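Long-range contact in CRISPR system CMR subunit Cmr7 1 (Sulfolobus solfataricus, PDB 2X5Q), which forms part of the CMR ribonucleoprotein complex, which belongs to the CRISPR adaptive immune system that protects the archaeon against viruses and other mobile genetic elements: residues D138-R148 with E183-L194. Numbering follows the deposited sequence.
Sequences DKVTSFVSLDR and EEIFNYYSIKSL
Over one face of the Tyr-188 ring sits Val-144, its CB 3.9 Å from the ring centroid in a CH-pi contact, while Leu-146 CD2 meets the ring at its edge. With CG between the backbone N and the carbonyl carbon (chi1 61°), the Tyr-188 ring lies across the partner strand at Val-144; a tyrosine serves here because its apolar ring packs on Val-144 while its hydroxyl hydrogen-bonds to Glu-66 and to the backbone N of Asn-18. On the other side of the sheet Phe-143 turns its edge toward the face of Tyr-189, an offset edge-to-face pair with planes at 70°; Phe-143 CB lies over that same ring, and Asn-187 CB approaches Phe-143 CE1 obliquely at 3.5 Å. Val-144, Tyr-188, Phe-143 and Tyr-189 belong to a twisted antiparallel pair of strands, 139-144 and 188-193, whose connection is largely helical. Backbone bonds join Val-140 with Lys-192, Ser-142 with Ser-190 and Val-144 with Tyr-188 in both directions. Beta-branched Thr-141 and Ile-191 favour the extended backbone, and their side chains meet through Thr-141 CG2 and Ile-191 CD1, 3.7 Å apart. Small Ser-142 hydrogen-bonds through OG to a water, which donates to Val-140 O and Ser-190 O. Past the strands, a second water accepts from Leu-146 N and lies within hydrogen-bonding distance of Asn-187 OD1 and Glu-183 O.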
loop_
_atom_site.group_PDB
_atom_site.type_symbol
_atom_site.label_atom_id
_atom_site.label_comp_id
_atom_site.label_asym_id
_atom_site.label_seq_id
_atom_site.Cartn_x
_atom_site.Cartn_y
_atom_site.Cartn_z
ATOM N N ASP A 138 14.978 8.263 9.040
ATOM C CA ASP A 138 16.230 8.759 8.484
ATOM C C ASP A 138 16.412 8.353 7.018
ATOM O O ASP A 138 17.529 8.080 6.568
ATOM C CB ASP A 138 17.389 8.224 9.341
ATOM C CG ASP A 138 18.531 9.186 9.433
ATOM O OD1 ASP A 138 19.246 9.328 8.421
ATOM O OD2 ASP A 138 18.717 9.794 10.518
ATOM N N LYS A 139 15.300 8.305 6.286
ATOM C CA LYS A 139 15.292 7.841 4.905
ATOM C C LYS A 139 14.558 8.833 4.026
ATOM O O LYS A 139 13.567 9.432 4.455
ATOM C CB LYS A 139 14.618 6.483 4.807
ATOM C CG LYS A 139 15.408 5.385 5.501
ATOM C CD LYS A 139 14.922 4.024 5.130
ATOM C CE LYS A 139 15.466 2.957 6.059
ATOM N NZ LYS A 139 16.928 2.841 5.946
ATOM N N VAL A 140 15.050 9.004 2.803
ATOM C CA VAL A 140 14.476 9.963 1.865
ATOM C C VAL A 140 14.026 9.215 0.629
ATOM O O VAL A 140 14.743 8.345 0.143
ATOM C CB VAL A 140 15.478 11.080 1.457
ATOM C CG1 VAL A 140 16.794 10.502 0.908
ATOM C CG2 VAL A 140 14.847 12.014 0.437
ATOM N N THR A 141 12.830 9.548 0.156
ATOM C CA THR A 141 12.300 8.997 -1.079
ATOM C C THR A 141 12.371 10.092 -2.136
ATOM O O THR A 141 12.057 11.260 -1.860
ATOM C CB THR A 141 10.863 8.489 -0.893
ATOM O OG1 THR A 141 9.975 9.603 -0.676
ATOM C CG2 THR A 141 10.805 7.566 0.301
ATOM N N SER A 142 12.807 9.721 -3.334
ATOM C CA SER A 142 13.062 10.685 -4.378
ATOM C C SER A 142 12.476 10.207 -5.667
ATOM O O SER A 142 12.537 9.026 -5.973
ATOM C CB SER A 142 14.568 10.865 -4.572
ATOM O OG SER A 142 15.169 11.146 -3.336
ATOM N N PHE A 143 11.938 11.154 -6.422
ATOM C CA PHE A 143 11.444 10.900 -7.747
ATOM C C PHE A 143 12.630 10.703 -8.692
ATOM O O PHE A 143 13.546 11.527 -8.736
ATOM C CB PHE A 143 10.581 12.078 -8.200
ATOM C CG PHE A 143 10.126 11.976 -9.625
ATOM C CD1 PHE A 143 9.009 11.230 -9.954
ATOM C CD2 PHE A 143 10.818 12.625 -10.635
ATOM C CE1 PHE A 143 8.586 11.130 -11.256
ATOM C CE2 PHE A 143 10.397 12.529 -11.945
ATOM C CZ PHE A 143 9.279 11.785 -12.255
ATOM N N VAL A 144 12.600 9.607 -9.440
ATOM C CA VAL A 144 13.650 9.285 -10.393
ATOM C C VAL A 144 13.035 9.016 -11.758
ATOM O O VAL A 144 11.984 8.395 -11.861
ATOM C CB VAL A 144 14.465 8.058 -9.932
ATOM C CG1 VAL A 144 15.648 7.819 -10.881
ATOM C CG2 VAL A 144 14.975 8.269 -8.481
ATOM N N SER A 145 13.673 9.532 -12.806
ATOM C CA SER A 145 13.303 9.154 -14.171
ATOM C C SER A 145 14.436 8.327 -14.767
ATOM O O SER A 145 15.560 8.340 -14.271
ATOM C CB SER A 145 13.017 10.390 -15.014
ATOM O OG SER A 145 14.208 11.110 -15.234
ATOM N N LEU A 146 14.135 7.579 -15.819
ATOM C CA LEU A 146 15.165 6.758 -16.460
ATOM C C LEU A 146 16.156 7.643 -17.214
ATOM O O LEU A 146 15.758 8.501 -17.999
ATOM C CB LEU A 146 14.556 5.742 -17.426
ATOM C CG LEU A 146 13.886 4.497 -16.855
ATOM C CD1 LEU A 146 13.694 3.485 -17.962
ATOM C CD2 LEU A 146 14.683 3.879 -15.701
ATOM N N ASP A 147 17.447 7.426 -16.965
ATOM C CA ASP A 147 18.484 7.983 -17.824
ATOM C C ASP A 147 18.254 7.447 -19.245
ATOM O O ASP A 147 17.838 6.294 -19.427
ATOM C CB ASP A 147 19.875 7.625 -17.283
ATOM C CG ASP A 147 20.992 7.975 -18.247
ATOM O OD1 ASP A 147 21.717 8.969 -18.015
ATOM O OD2 ASP A 147 21.153 7.241 -19.238
ATOM N N ARG A 148 18.477 8.288 -20.248
ATOM C CA ARG A 148 18.089 7.934 -21.616
ATOM C C ARG A 148 18.989 6.888 -22.259
ATOM O O ARG A 148 18.520 6.117 -23.098
ATOM C CB ARG A 148 17.982 9.183 -22.495
ATOM C CG ARG A 148 16.692 9.928 -22.246
ATOM C CD ARG A 148 16.585 11.238 -23.018
ATOM N NE ARG A 148 15.504 12.049 -22.452
ATOM C CZ ARG A 148 14.937 13.104 -23.032
ATOM N NH1 ARG A 148 15.330 13.523 -24.236
ATOM N NH2 ARG A 148 13.965 13.751 -22.390
ATOM N N GLU A 183 11.102 5.411 -21.899
ATOM C CA GLU A 183 11.599 6.652 -21.335
ATOM C C GLU A 183 10.475 7.516 -20.736
ATOM O O GLU A 183 10.663 8.107 -19.679
ATOM C CB GLU A 183 12.405 7.435 -22.384
ATOM C CG GLU A 183 13.072 8.701 -21.852
ATOM C CD GLU A 183 13.843 8.498 -20.550
ATOM O OE1 GLU A 183 14.302 7.366 -20.259
ATOM O OE2 GLU A 183 13.980 9.485 -19.806
ATOM N N GLU A 184 9.311 7.540 -21.390
ATOM C CA GLU A 184 8.132 8.272 -20.904
ATOM C C GLU A 184 7.583 7.722 -19.602
ATOM O O GLU A 184 7.272 8.466 -18.679
ATOM C CB GLU A 184 6.982 8.213 -21.922
ATOM C CG GLU A 184 7.097 9.157 -23.091
ATOM C CD GLU A 184 6.136 8.822 -24.246
ATOM O OE1 GLU A 184 5.373 7.811 -24.183
ATOM O OE2 GLU A 184 6.169 9.565 -25.249
ATOM N N ILE A 185 7.407 6.411 -19.564
ATOM C CA ILE A 185 6.616 5.771 -18.520
ATOM C C ILE A 185 7.335 5.557 -17.199
ATOM O O ILE A 185 6.771 5.816 -16.151
ATOM C CB ILE A 185 6.091 4.384 -18.999
ATOM C CG1 ILE A 185 5.113 4.562 -20.155
ATOM C CG2 ILE A 185 5.417 3.616 -17.867
ATOM C CD1 ILE A 185 4.965 3.292 -20.958
ATOM N N PHE A 186 8.559 5.045 -17.241
ATOM C CA PHE A 186 9.133 4.408 -16.054
ATOM C C PHE A 186 9.891 5.359 -15.128
ATOM O O PHE A 186 11.068 5.161 -14.817
ATOM C CB PHE A 186 9.973 3.201 -16.458
ATOM C CG PHE A 186 9.143 2.071 -16.963
ATOM C CD1 PHE A 186 8.335 1.359 -16.099
ATOM C CD2 PHE A 186 9.107 1.761 -18.312
ATOM C CE1 PHE A 186 7.546 0.323 -16.563
ATOM C CE2 PHE A 186 8.320 0.726 -18.769
ATOM C CZ PHE A 186 7.542 0.013 -17.897
ATOM N N ASN A 187 9.182 6.388 -14.685
ATOM C CA ASN A 187 9.580 7.153 -13.522
ATOM C C ASN A 187 9.200 6.356 -12.273
ATOM O O ASN A 187 8.274 5.534 -12.302
ATOM C CB ASN A 187 8.872 8.494 -13.487
ATOM C CG ASN A 187 8.991 9.251 -14.773
ATOM O OD1 ASN A 187 10.046 9.263 -15.404
ATOM N ND2 ASN A 187 7.908 9.913 -15.172
ATOM N N TYR A 188 9.919 6.592 -11.185
ATOM C CA TYR A 188 9.706 5.860 -9.947
ATOM C C TYR A 188 10.289 6.620 -8.759
ATOM O O TYR A 188 10.998 7.626 -8.917
ATOM C CB TYR A 188 10.309 4.448 -10.030
ATOM C CG TYR A 188 11.819 4.406 -10.259
ATOM C CD1 TYR A 188 12.696 4.205 -9.209
ATOM C CD2 TYR A 188 12.357 4.567 -11.527
ATOM C CE1 TYR A 188 14.088 4.170 -9.410
ATOM C CE2 TYR A 188 13.736 4.521 -11.746
ATOM C CZ TYR A 188 14.592 4.325 -10.680
ATOM O OH TYR A 188 15.947 4.300 -10.883
ATOM N N TYR A 189 9.938 6.153 -7.565
ATOM C CA TYR A 189 10.445 6.729 -6.325
ATOM C C TYR A 189 11.404 5.726 -5.703
ATOM O O TYR A 189 11.071 4.548 -5.551
ATOM C CB TYR A 189 9.296 7.066 -5.371
ATOM C CG TYR A 189 8.576 8.329 -5.767
ATOM C CD1 TYR A 189 8.822 9.523 -5.110
ATOM C CD2 TYR A 189 7.660 8.332 -6.824
ATOM C CE1 TYR A 189 8.172 10.694 -5.485
ATOM C CE2 TYR A 189 7.005 9.500 -7.198
ATOM C CZ TYR A 189 7.270 10.665 -6.527
ATOM O OH TYR A 189 6.646 11.809 -6.897
ATOM N N SER A 190 12.618 6.173 -5.419
ATOM C CA SER A 190 13.584 5.321 -4.736
ATOM C C SER A 190 13.802 5.858 -3.342
ATOM O O SER A 190 13.716 7.065 -3.110
ATOM C CB SER A 190 14.906 5.225 -5.495
ATOM O OG SER A 190 15.694 6.359 -5.319
ATOM N N ILE A 191 14.057 4.948 -2.415
ATOM C CA ILE A 191 14.230 5.291 -1.019
ATOM C C ILE A 191 15.664 4.978 -0.629
ATOM O O ILE A 191 16.220 3.958 -1.045
ATOM C CB ILE A 191 13.193 4.561 -0.132
ATOM C CG1 ILE A 191 13.332 4.969 1.336
ATOM C CG2 ILE A 191 13.266 3.042 -0.312
ATOM C CD1 ILE A 191 12.101 4.613 2.162
ATOM N N LYS A 192 16.254 5.870 0.154
ATOM C CA LYS A 192 17.646 5.759 0.569
ATOM C C LYS A 192 17.795 6.254 2.007
ATOM O O LYS A 192 17.075 7.164 2.438
ATOM C CB LYS A 192 18.532 6.588 -0.369
ATOM C CG LYS A 192 19.991 6.604 0.031
ATOM C CD LYS A 192 20.848 7.489 -0.839
ATOM C CE LYS A 192 22.266 7.574 -0.261
ATOM N NZ LYS A 192 22.896 6.208 -0.174
ATOM N N SER A 193 18.729 5.655 2.747
ATOM C CA SER A 193 19.037 6.120 4.093
ATOM C C SER A 193 20.030 7.275 4.015
ATOM O O SER A 193 20.977 7.244 3.232
ATOM C CB SER A 193 19.592 4.993 4.959
ATOM O OG SER A 193 20.728 4.424 4.353
ATOM N N LEU A 194 19.788 8.297 4.824
ATOM C CA LEU A 194 20.617 9.502 4.832
ATOM C C LEU A 194 21.897 9.375 5.654
ATOM O O LEU A 194 22.849 10.148 5.457
ATOM C CB LEU A 194 19.796 10.676 5.376
ATOM C CG LEU A 194 18.625 11.093 4.490
ATOM C CD1 LEU A 194 17.605 11.902 5.263
ATOM C CD2 LEU A 194 19.138 11.881 3.299
HETATM O O HOH W 1 15.936 8.823 -2.335
HETATM O O HOH W 2 11.708 7.883 -17.028
#